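Local coordinates for endonuclease 8-like L720 (PDB 4MB7), which is a mimivirus protein of the endonuclease VIII-like (Fpg/Nei) family, with an H2TH domain and a zinc finger, at residues A[170-175]-A[259-264]; A[184-189]-A[239-244]; A[194-199]-A[263-268]. All coordinates share one frame; numbering follows the deposited sequence. Where two conformers were deposited one is given.

Contact 1: A[170-175]-A[259-264]; sequences FLLDQE and GLRNRM. With SO4 (sulfate ion), chain D.
Leu172, in the turn after helix 167-171 of the H2TH region, packs against Arg261 in the hairpin loop of the two-stranded zinc finger, joining the H2TH and zinc-finger parts of the C-terminal half of the Fpg/Nei fold. Leu172 CB lies 3.4 Å from Arg261 CD, the two side chains running past each other in opposite directions, while Leu172 CD1 reaches Arg263 CG at 3.8 Å; leucine suits the spot because its CB and CD1 methyl lie against the aliphatic parts of both arginines.

Arg261, in one of its two modelled conformers, is extended from CG to NE, which carries its guanidinium over the Leu172 carbonyl; Leu172 O sits above the centre of that flat group without a hydrogen bond. The same oxygen accepts from Gln174 NE2 at 3.1 Å, and Gln174 is held further by Gly179 and Val180. Arg261 NE bonds to Asp169 O, and one water joins Arg261 NH2 to Gln174 N.

A sulfate ion, probably from the crystallisation liquor, lies at the edge of the Arg263 guanidinium, also held by Lys49 and Asn182: in one of two conformers Arg263 NH1 meets its O4 at 2.6 Å, and Arg263 NH2 makes a weak bond to O2.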
loop_
_atom_site.group_PDB
_atom_site.type_symbol
_atom_site.label_atom_id
_atom_site.label_comp_id
_atom_site.label_asym_id
_atom_site.label_seq_id
_atom_site.Cartn_x
_atom_site.Cartn_y
_atom_site.Cartn_z
ATOM N N PHE A 170 -7.557 -3.526 13.643
ATOM C CA PHE A 170 -6.603 -2.470 13.960
ATOM C C PHE A 170 -5.350 -2.544 13.088
ATOM O O PHE A 170 -4.807 -1.515 12.686
ATOM C CB PHE A 170 -6.231 -2.508 15.445
ATOM C CG PHE A 170 -5.354 -1.370 15.878
ATOM C CD1 PHE A 170 -5.765 -0.059 15.712
ATOM C CD2 PHE A 170 -4.124 -1.612 16.467
ATOM C CE1 PHE A 170 -4.962 0.992 16.114
ATOM C CE2 PHE A 170 -3.317 -0.565 16.873
ATOM C CZ PHE A 170 -3.736 0.738 16.697
ATOM N N LEU A 171 -4.898 -3.760 12.790
ATOM C CA LEU A 171 -3.710 -3.950 11.961
ATOM C C LEU A 171 -3.960 -3.541 10.514
ATOM O O LEU A 171 -3.019 -3.299 9.758
ATOM C CB LEU A 171 -3.235 -5.403 12.010
ATOM C CG LEU A 171 -2.625 -5.890 13.327
ATOM C CD1 LEU A 171 -2.140 -7.320 13.179
ATOM C CD2 LEU A 171 -1.493 -4.976 13.770
ATOM N N LEU A 172 -5.232 -3.467 10.136
ATOM C CA LEU A 172 -5.612 -3.087 8.781
ATOM C C LEU A 172 -5.995 -1.611 8.689
ATOM O O LEU A 172 -6.351 -1.120 7.618
ATOM C CB LEU A 172 -6.761 -3.964 8.289
ATOM C CG LEU A 172 -6.410 -5.427 8.021
ATOM C CD1 LEU A 172 -7.667 -6.262 7.847
ATOM C CD2 LEU A 172 -5.519 -5.534 6.793
ATOM N N ASP A 173 -5.921 -0.910 9.817
ATOM C CA ASP A 173 -6.199 0.521 9.850
ATOM C C ASP A 173 -5.087 1.268 9.122
ATOM O O ASP A 173 -3.931 1.246 9.548
ATOM C CB ASP A 173 -6.313 1.007 11.299
ATOM C CG ASP A 173 -6.925 2.394 11.409
ATOM O OD1 ASP A 173 -7.864 2.564 12.217
ATOM O OD2 ASP A 173 -6.469 3.317 10.703
ATOM N N GLN A 174 -5.442 1.938 8.029
ATOM C CA GLN A 174 -4.450 2.575 7.164
ATOM C C GLN A 174 -3.946 3.912 7.691
ATOM O O GLN A 174 -3.050 4.520 7.104
ATOM C CB GLN A 174 -4.995 2.726 5.740
ATOM C CG GLN A 174 -5.225 1.397 5.050
ATOM C CD GLN A 174 -3.970 0.543 5.020
ATOM O OE1 GLN A 174 -2.947 0.942 4.464
ATOM N NE2 GLN A 174 -4.039 -0.635 5.632
ATOM N N GLU A 175 -4.517 4.370 8.798
ATOM C CA GLU A 175 -4.014 5.568 9.451
ATOM C C GLU A 175 -2.809 5.218 10.322
ATOM O O GLU A 175 -1.875 6.008 10.453
ATOM C CB GLU A 175 -5.106 6.224 10.296
ATOM C CG GLU A 175 -4.638 7.448 11.064
ATOM C CD GLU A 175 -5.767 8.156 11.783
ATOM O OE1 GLU A 175 -6.940 7.793 11.552
ATOM O OE2 GLU A 175 -5.483 9.076 12.579
ATOM N N GLY A 259 -14.192 -9.468 11.876
ATOM C CA GLY A 259 -14.139 -8.032 12.068
ATOM C C GLY A 259 -15.110 -7.262 11.197
ATOM O O GLY A 259 -15.808 -7.839 10.362
ATOM N N LEU A 260 -15.150 -5.949 11.396
ATOM C CA LEU A 260 -16.004 -5.077 10.604
ATOM C C LEU A 260 -15.518 -5.021 9.160
ATOM O O LEU A 260 -16.296 -4.761 8.241
ATOM C CB LEU A 260 -16.028 -3.671 11.205
ATOM C CG LEU A 260 -16.454 -3.577 12.672
ATOM N N ARG A 261 -14.227 -5.269 8.969
ATOM C CA ARG A 261 -13.527 -5.216 7.663
ATOM C C ARG A 261 -13.941 -6.505 6.846
ATOM O O ARG A 261 -13.783 -6.536 5.624
ATOM C CB ARG A 261 -12.015 -5.019 7.778
ATOM C CG ARG A 261 -11.616 -3.669 8.355
ATOM C CD ARG A 261 -10.107 -3.496 8.380
ATOM N NE ARG A 261 -9.708 -2.213 8.952
ATOM C CZ ARG A 261 -9.667 -1.069 8.277
ATOM N NH1 ARG A 261 -9.995 -1.040 6.991
ATOM N NH2 ARG A 261 -9.294 0.048 8.885
ATOM N N ASN A 262 -14.362 -7.540 7.560
ATOM C CA ASN A 262 -14.792 -8.790 6.952
ATOM C C ASN A 262 -13.761 -9.433 6.044
ATOM O O ASN A 262 -14.090 -9.906 4.971
ATOM C CB ASN A 262 -16.114 -8.605 6.210
ATOM C CG ASN A 262 -16.850 -9.913 6.004
ATOM O OD1 ASN A 262 -17.480 -10.436 6.915
ATOM N ND2 ASN A 262 -16.768 -10.447 4.799
ATOM N N ARG A 263 -12.497 -9.282 6.408
ATOM C CA ARG A 263 -11.434 -10.050 5.755
ATOM C C ARG A 263 -10.951 -11.494 6.192
ATOM O O ARG A 263 -10.856 -12.002 7.366
ATOM C CB ARG A 263 -10.120 -9.274 5.805
ATOM C CG ARG A 263 -10.246 -7.803 5.477
ATOM C CD ARG A 263 -10.774 -7.612 4.071
ATOM N NE ARG A 263 -9.896 -8.195 3.064
ATOM C CZ ARG A 263 -8.808 -7.601 2.587
ATOM N NH1 ARG A 263 -8.444 -6.412 3.040
ATOM N NH2 ARG A 263 -8.080 -8.210 1.668
ATOM N N MET A 264 -10.760 -12.276 5.156
ATOM C CA MET A 264 -10.674 -13.697 5.377
ATOM C C MET A 264 -9.338 -13.975 6.040
ATOM O O MET A 264 -8.293 -13.723 5.449
ATOM C CB MET A 264 -10.753 -14.411 4.031
ATOM C CG MET A 264 -10.628 -15.921 4.087
ATOM S SD MET A 264 -12.128 -16.746 4.657
ATOM C CE MET A 264 -13.414 -15.827 3.821
HETATM S S SO4 D . -5.424 -6.164 1.190
HETATM O O1 SO4 D . -4.463 -5.125 0.830
HETATM O O2 SO4 D . -6.535 -6.147 0.242
HETATM O O3 SO4 D . -4.768 -7.468 1.145
HETATM O O4 SO4 D . -5.932 -5.914 2.535
HETATM O O HOH W 1 -8.185 2.176 7.059
#

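Contact 2: A[184-189]-A[239-244]; sequences LQQEAL and LRIYRK
The backbones of Glu187, in helix 182-191, and Ile241, in an irregular loop that makes a type II turn from Ile241 to Lys244, approach to 5.9 Å between CA atoms. Glu187 then turns its carboxylate into three successive amides. Its OE1 accepts from Arg240 N at 3.0 Å, and its OE2 from Ile241 N at 2.8 Å, both on the syn side and somewhat out of the carboxylate plane. Tyr242 N, 2.7 Å from Glu187 OE2, instead arrives nearly along the C-O axis. A bend at chi2 (-70°) brings the carboxylate across to these donors, and the several N-H groups, which would probably stabilise its negative charge, hold it against rotation.

Beside the carboxylate, Leu239 crosses the glutamate chain at about a right angle, and the CG2 methyl of Ile241 lies 3.4 Å from Gln186 O.

Gln186 OE1 comes to the edge of the Tyr242 ring, its amide tilted 67° to that ring, and makes a weak bond to Thr266 N; a water joins this oxygen to Arg243 N. Gln186 NE2 bonds chiefly to Asn182 O. Within the loop, Lys244 NZ reaches back to Leu239 O at 2.8 Å, while Arg240 forms a salt bridge with Asp191. One carboxylate accepting from three consecutive loop amides ties the helix of the H2TH region to the chain entering the Fpg/Nei-type zinc finger.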
loop_
_atom_site.group_PDB
_atom_site.type_symbol
_atom_site.label_atom_id
_atom_site.label_comp_id
_atom_site.label_asym_id
_atom_site.label_seq_id
_atom_site.Cartn_x
_atom_site.Cartn_y
_atom_site.Cartn_z
ATOM N N LEU A 184 -0.147 -9.767 5.421
ATOM C CA LEU A 184 0.776 -9.324 6.463
ATOM C C LEU A 184 0.189 -9.445 7.865
ATOM O O LEU A 184 0.852 -9.936 8.780
ATOM C CB LEU A 184 1.213 -7.878 6.218
ATOM C CG LEU A 184 2.310 -7.646 5.181
ATOM C CD1 LEU A 184 2.448 -6.159 4.872
ATOM C CD2 LEU A 184 3.632 -8.216 5.669
ATOM N N GLN A 185 -1.050 -8.993 8.032
ATOM C CA GLN A 185 -1.677 -8.976 9.348
ATOM C C GLN A 185 -1.812 -10.373 9.961
ATOM O O GLN A 185 -1.561 -10.553 11.150
ATOM C CB GLN A 185 -3.027 -8.243 9.312
ATOM C CG GLN A 185 -4.091 -8.885 8.436
ATOM C CD GLN A 185 -4.986 -9.836 9.211
ATOM O OE1 GLN A 185 -4.914 -9.911 10.437
ATOM N NE2 GLN A 185 -5.837 -10.565 8.500
ATOM N N GLN A 186 -2.183 -11.361 9.152
ATOM C CA GLN A 186 -2.388 -12.710 9.677
ATOM C C GLN A 186 -1.082 -13.490 9.833
ATOM O O GLN A 186 -0.959 -14.329 10.727
ATOM C CB GLN A 186 -3.409 -13.488 8.841
ATOM C CG GLN A 186 -3.028 -13.716 7.391
ATOM C CD GLN A 186 -4.206 -14.195 6.560
ATOM O OE1 GLN A 186 -4.381 -15.392 6.339
ATOM N NE2 GLN A 186 -5.025 -13.255 6.101
ATOM N N GLU A 187 -0.109 -13.211 8.970
ATOM C CA GLU A 187 1.213 -13.812 9.105
ATOM C C GLU A 187 1.896 -13.312 10.376
ATOM O O GLU A 187 2.550 -14.078 11.086
ATOM C CB GLU A 187 2.083 -13.502 7.886
ATOM C CG GLU A 187 1.738 -14.314 6.647
ATOM C CD GLU A 187 2.103 -15.780 6.787
ATOM O OE1 GLU A 187 3.104 -16.085 7.469
ATOM O OE2 GLU A 187 1.387 -16.628 6.216
ATOM N N ALA A 188 1.735 -12.024 10.660
ATOM C CA ALA A 188 2.325 -11.427 11.852
ATOM C C ALA A 188 1.651 -11.954 13.114
ATOM O O ALA A 188 2.314 -12.235 14.112
ATOM C CB ALA A 188 2.224 -9.917 11.794
ATOM N N LEU A 189 0.330 -12.085 13.061
ATOM C CA LEU A 189 -0.433 -12.567 14.206
ATOM C C LEU A 189 -0.064 -14.002 14.571
ATOM O O LEU A 189 -0.005 -14.350 15.751
ATOM C CB LEU A 189 -1.936 -12.437 13.955
ATOM C CG LEU A 189 -2.495 -11.022 14.128
ATOM C CD1 LEU A 189 -3.950 -10.952 13.697
ATOM C CD2 LEU A 189 -2.336 -10.552 15.568
ATOM N N LEU A 239 5.783 -17.719 3.628
ATOM C CA LEU A 239 4.446 -17.712 4.219
ATOM C C LEU A 239 4.241 -18.940 5.102
ATOM O O LEU A 239 4.600 -20.052 4.720
ATOM C CB LEU A 239 3.374 -17.657 3.131
ATOM C CG LEU A 239 3.422 -16.444 2.197
ATOM C CD1 LEU A 239 2.284 -16.497 1.189
ATOM C CD2 LEU A 239 3.379 -15.147 2.994
ATOM N N ARG A 240 3.658 -18.734 6.280
ATOM C CA ARG A 240 3.531 -19.807 7.261
ATOM C C ARG A 240 2.084 -20.146 7.617
ATOM O O ARG A 240 1.802 -21.252 8.076
ATOM C CB ARG A 240 4.317 -19.461 8.533
ATOM C CG ARG A 240 5.826 -19.409 8.335
ATOM C CD ARG A 240 6.507 -18.615 9.441
ATOM N NE ARG A 240 6.354 -19.234 10.754
ATOM C CZ ARG A 240 6.615 -18.618 11.903
ATOM N NH1 ARG A 240 7.033 -17.359 11.902
ATOM N NH2 ARG A 240 6.451 -19.257 13.054
ATOM N N ILE A 241 1.169 -19.203 7.413
ATOM C CA ILE A 241 -0.219 -19.420 7.814
ATOM C C ILE A 241 -1.229 -19.015 6.736
ATOM O O ILE A 241 -2.391 -19.417 6.787
ATOM C CB ILE A 241 -0.549 -18.689 9.137
ATOM C CG1 ILE A 241 -1.734 -19.354 9.846
ATOM C CG2 ILE A 241 -0.809 -17.209 8.891
ATOM C CD1 ILE A 241 -1.471 -20.787 10.262
ATOM N N TYR A 242 -0.787 -18.229 5.758
ATOM C CA TYR A 242 -1.697 -17.733 4.728
ATOM C C TYR A 242 -2.233 -18.855 3.843
ATOM O O TYR A 242 -1.470 -19.524 3.143
ATOM C CB TYR A 242 -1.031 -16.654 3.872
ATOM C CG TYR A 242 -1.963 -16.050 2.845
ATOM C CD1 TYR A 242 -3.055 -15.286 3.237
ATOM C CD2 TYR A 242 -1.753 -16.241 1.486
ATOM C CE1 TYR A 242 -3.913 -14.732 2.305
ATOM C CE2 TYR A 242 -2.605 -15.689 0.545
ATOM C CZ TYR A 242 -3.683 -14.937 0.961
ATOM O OH TYR A 242 -4.535 -14.384 0.032
ATOM N N ARG A 243 -3.535 -19.078 3.926
ATOM C CA ARG A 243 -4.223 -20.080 3.121
ATOM C C ARG A 243 -3.664 -21.473 3.347
ATOM O O ARG A 243 -3.664 -22.299 2.458
ATOM C CB ARG A 243 -4.186 -19.701 1.642
ATOM C CG ARG A 243 -5.198 -18.624 1.312
ATOM C CD ARG A 243 -5.109 -18.139 -0.121
ATOM N NE ARG A 243 -6.150 -17.157 -0.384
ATOM C CZ ARG A 243 -6.391 -16.622 -1.573
ATOM N NH1 ARG A 243 -5.657 -16.975 -2.623
ATOM N NH2 ARG A 243 -7.368 -15.739 -1.711
ATOM N N LYS A 244 -3.193 -21.720 4.558
ATOM C CA LYS A 244 -2.676 -23.028 4.932
ATOM C C LYS A 244 -3.755 -23.830 5.648
ATOM O O LYS A 244 -4.515 -23.285 6.449
ATOM C CB LYS A 244 -1.449 -22.880 5.833
ATOM C CG LYS A 244 -0.271 -22.185 5.172
ATOM C CD LYS A 244 0.343 -23.049 4.084
ATOM C CE LYS A 244 1.450 -22.307 3.353
ATOM N NZ LYS A 244 2.498 -21.811 4.286
HETATM O O HOH W 2 -5.507 -17.242 4.718
#

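Contact 3: A[194-199]-A[263-268]; sequences ILPLKK and RMTTWC. With ZN (zinc ion), chain B; SO4 (sulfate ion), chain D.
Leu195 touches Trp267 first, its CD1 methyl 3.5 Å from both NE1 and CD1 of the indole. Leu195 CG lies anti to the backbone N (chi1 -168°), and from there the methyl reaches the pyrrole end of the indole. Pro196 follows and lies over one face of that ring: Pro196 CD is 4.2 Å from the centroid of the five-membered ring, 28° off its normal, a CH-pi contact displaced toward the rim. Its neighbour Pro196 CG rests 3.6 Å from Trp267 CB and also meets the Thr265 CG2 methyl at 4.1 Å. The rigid proline ring, with phi held near -60°, suits both a type I turn (Leu195 to Lys198) and an aromatic face.

Trp267 ends strand 263-267 of the zinc-finger hairpin of this Fpg/Nei-type protein, and the next residue, Cys268, binds the zinc ion through SG at 2.3 Å with Cys247, His251 and Cys271. Gln272 accepts from Cys268 N and donates to Ile194 O, bridging the two segments. Thr265 OG1 bonds to Arg263 O at 3.0 Å and accepts from Gln185 NE2. Last along the turn, Leu197 crosses the indole at about a right angle, its CD1 methyl 4.1 Å from Trp267 CZ2.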
loop_
_atom_site.group_PDB
_atom_site.type_symbol
_atom_site.label_atom_id
_atom_site.label_comp_id
_atom_site.label_asym_id
_atom_site.label_seq_id
_atom_site.Cartn_x
_atom_site.Cartn_y
_atom_site.Cartn_z
ATOM N N ILE A 194 -0.792 -14.602 18.507
ATOM C CA ILE A 194 -1.909 -13.788 18.970
ATOM C C ILE A 194 -3.178 -14.121 18.193
ATOM O O ILE A 194 -3.173 -14.153 16.962
ATOM C CB ILE A 194 -1.604 -12.284 18.826
ATOM C CG1 ILE A 194 -0.380 -11.908 19.661
ATOM C CG2 ILE A 194 -2.812 -11.448 19.234
ATOM C CD1 ILE A 194 -0.024 -10.440 19.592
ATOM N N LEU A 195 -4.264 -14.375 18.918
ATOM C CA LEU A 195 -5.548 -14.672 18.293
ATOM C C LEU A 195 -6.098 -13.422 17.613
ATOM O O LEU A 195 -6.173 -12.362 18.232
ATOM C CB LEU A 195 -6.543 -15.183 19.337
ATOM C CG LEU A 195 -7.834 -15.813 18.808
ATOM C CD1 LEU A 195 -7.534 -17.122 18.093
ATOM C CD2 LEU A 195 -8.833 -16.027 19.935
ATOM N N PRO A 196 -6.474 -13.540 16.329
ATOM C CA PRO A 196 -6.996 -12.405 15.558
ATOM C C PRO A 196 -8.246 -11.792 16.181
ATOM O O PRO A 196 -8.513 -10.608 15.980
ATOM C CB PRO A 196 -7.337 -13.033 14.204
ATOM C CG PRO A 196 -6.431 -14.204 14.100
ATOM C CD PRO A 196 -6.323 -14.745 15.495
ATOM N N LEU A 197 -8.993 -12.592 16.935
ATOM C CA LEU A 197 -10.239 -12.138 17.544
ATOM C C LEU A 197 -10.008 -11.395 18.858
ATOM O O LEU A 197 -10.944 -10.847 19.439
ATOM C CB LEU A 197 -11.180 -13.323 17.768
ATOM C CG LEU A 197 -11.586 -14.090 16.509
ATOM C CD1 LEU A 197 -12.315 -15.374 16.868
ATOM C CD2 LEU A 197 -12.447 -13.216 15.611
ATOM N N LYS A 198 -8.763 -11.380 19.322
ATOM C CA LYS A 198 -8.427 -10.711 20.574
ATOM C C LYS A 198 -8.559 -9.200 20.428
ATOM O O LYS A 198 -8.166 -8.632 19.410
ATOM C CB LYS A 198 -7.004 -11.080 21.008
ATOM C CG LYS A 198 -6.648 -10.652 22.419
ATOM C CD LYS A 198 -5.293 -11.208 22.830
ATOM C CE LYS A 198 -5.006 -10.934 24.298
ATOM N NZ LYS A 198 -3.702 -11.511 24.730
ATOM N N LYS A 199 -9.120 -8.551 21.441
ATOM C CA LYS A 199 -9.294 -7.103 21.407
ATOM C C LYS A 199 -7.978 -6.371 21.639
ATOM O O LYS A 199 -7.090 -6.873 22.330
ATOM C CB LYS A 199 -10.340 -6.650 22.426
ATOM C CG LYS A 199 -11.767 -7.021 22.059
ATOM C CD LYS A 199 -12.764 -6.409 23.030
ATOM N N ARG A 263 -12.497 -9.282 6.408
ATOM C CA ARG A 263 -11.434 -10.050 5.755
ATOM C C ARG A 263 -10.951 -11.494 6.192
ATOM O O ARG A 263 -10.856 -12.002 7.366
ATOM C CB ARG A 263 -10.120 -9.274 5.805
ATOM C CG ARG A 263 -10.246 -7.803 5.477
ATOM C CD ARG A 263 -10.774 -7.612 4.071
ATOM N NE ARG A 263 -9.896 -8.195 3.064
ATOM C CZ ARG A 263 -8.808 -7.601 2.587
ATOM N NH1 ARG A 263 -8.444 -6.412 3.040
ATOM N NH2 ARG A 263 -8.080 -8.210 1.668
ATOM N N MET A 264 -10.760 -12.276 5.156
ATOM C CA MET A 264 -10.674 -13.697 5.377
ATOM C C MET A 264 -9.338 -13.975 6.040
ATOM O O MET A 264 -8.293 -13.723 5.449
ATOM C CB MET A 264 -10.753 -14.411 4.031
ATOM C CG MET A 264 -10.628 -15.921 4.087
ATOM S SD MET A 264 -12.128 -16.746 4.657
ATOM C CE MET A 264 -13.414 -15.827 3.821
ATOM N N THR A 265 -9.371 -14.520 7.253
ATOM C CA THR A 265 -8.145 -14.733 8.016
ATOM C C THR A 265 -7.977 -16.194 8.423
ATOM O O THR A 265 -8.908 -16.816 8.932
ATOM C CB THR A 265 -8.133 -13.868 9.292
ATOM O OG1 THR A 265 -8.345 -12.493 8.945
ATOM C CG2 THR A 265 -6.811 -14.005 10.031
ATOM N N THR A 266 -6.785 -16.735 8.192
ATOM C CA THR A 266 -6.446 -18.075 8.653
ATOM C C THR A 266 -5.613 -17.984 9.925
ATOM O O THR A 266 -4.609 -17.274 9.966
ATOM C CB THR A 266 -5.649 -18.856 7.596
ATOM O OG1 THR A 266 -6.463 -19.065 6.435
ATOM C CG2 THR A 266 -5.211 -20.204 8.147
ATOM N N TRP A 267 -6.034 -18.695 10.965
ATOM C CA TRP A 267 -5.283 -18.717 12.215
ATOM C C TRP A 267 -5.316 -20.094 12.861
ATOM O O TRP A 267 -6.236 -20.878 12.633
ATOM C CB TRP A 267 -5.815 -17.665 13.193
ATOM C CG TRP A 267 -7.118 -18.025 13.849
ATOM C CD1 TRP A 267 -7.288 -18.761 14.988
ATOM C CD2 TRP A 267 -8.433 -17.648 13.419
ATOM N NE1 TRP A 267 -8.623 -18.873 15.285
ATOM C CE2 TRP A 267 -9.348 -18.198 14.339
ATOM C CE3 TRP A 267 -8.926 -16.902 12.342
ATOM C CZ2 TRP A 267 -10.726 -18.026 14.217
ATOM C CZ3 TRP A 267 -10.295 -16.733 12.223
ATOM C CH2 TRP A 267 -11.178 -17.293 13.155
ATOM N N CYS A 268 -4.302 -20.383 13.669
ATOM C CA CYS A 268 -4.252 -21.630 14.416
ATOM C C CYS A 268 -4.805 -21.415 15.820
ATOM O O CYS A 268 -4.254 -20.633 16.593
ATOM C CB CYS A 268 -2.821 -22.154 14.486
ATOM S SG CYS A 268 -2.639 -23.633 15.499
HETATM ZN ZN ZN B . -0.585 -24.554 15.280
HETATM S S SO4 D . -5.424 -6.164 1.190
HETATM O O1 SO4 D . -4.463 -5.125 0.830
HETATM O O2 SO4 D . -6.535 -6.147 0.242
HETATM O O3 SO4 D . -4.768 -7.468 1.145
HETATM O O4 SO4 D . -5.932 -5.914 2.535
#

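All three contacts join the H2TH region to the chain of the zinc finger or the loop leading into it. Contacts 1 and 3 share strand 263-267 and its residues Arg263 and Met264: the first lies at the hairpin loop beside a sulfate, the other at the zinc end. Contact 2 instead joins helix 182-191 to the loop before the finger, and it meets contact 3 through a probable backbone hydrogen bond between Leu189 O and Ile194 N. Chemistry follows place: contact 2, partly buried, relies on carboxylate-to-amide bonds; contact 3 is mainly apolar, with a buried indole; contact 1 sets a buried leucine against arginines of the more exposed hairpin loop. Contact 3 lies farthest from the chain's centre, about 21 Å between centres.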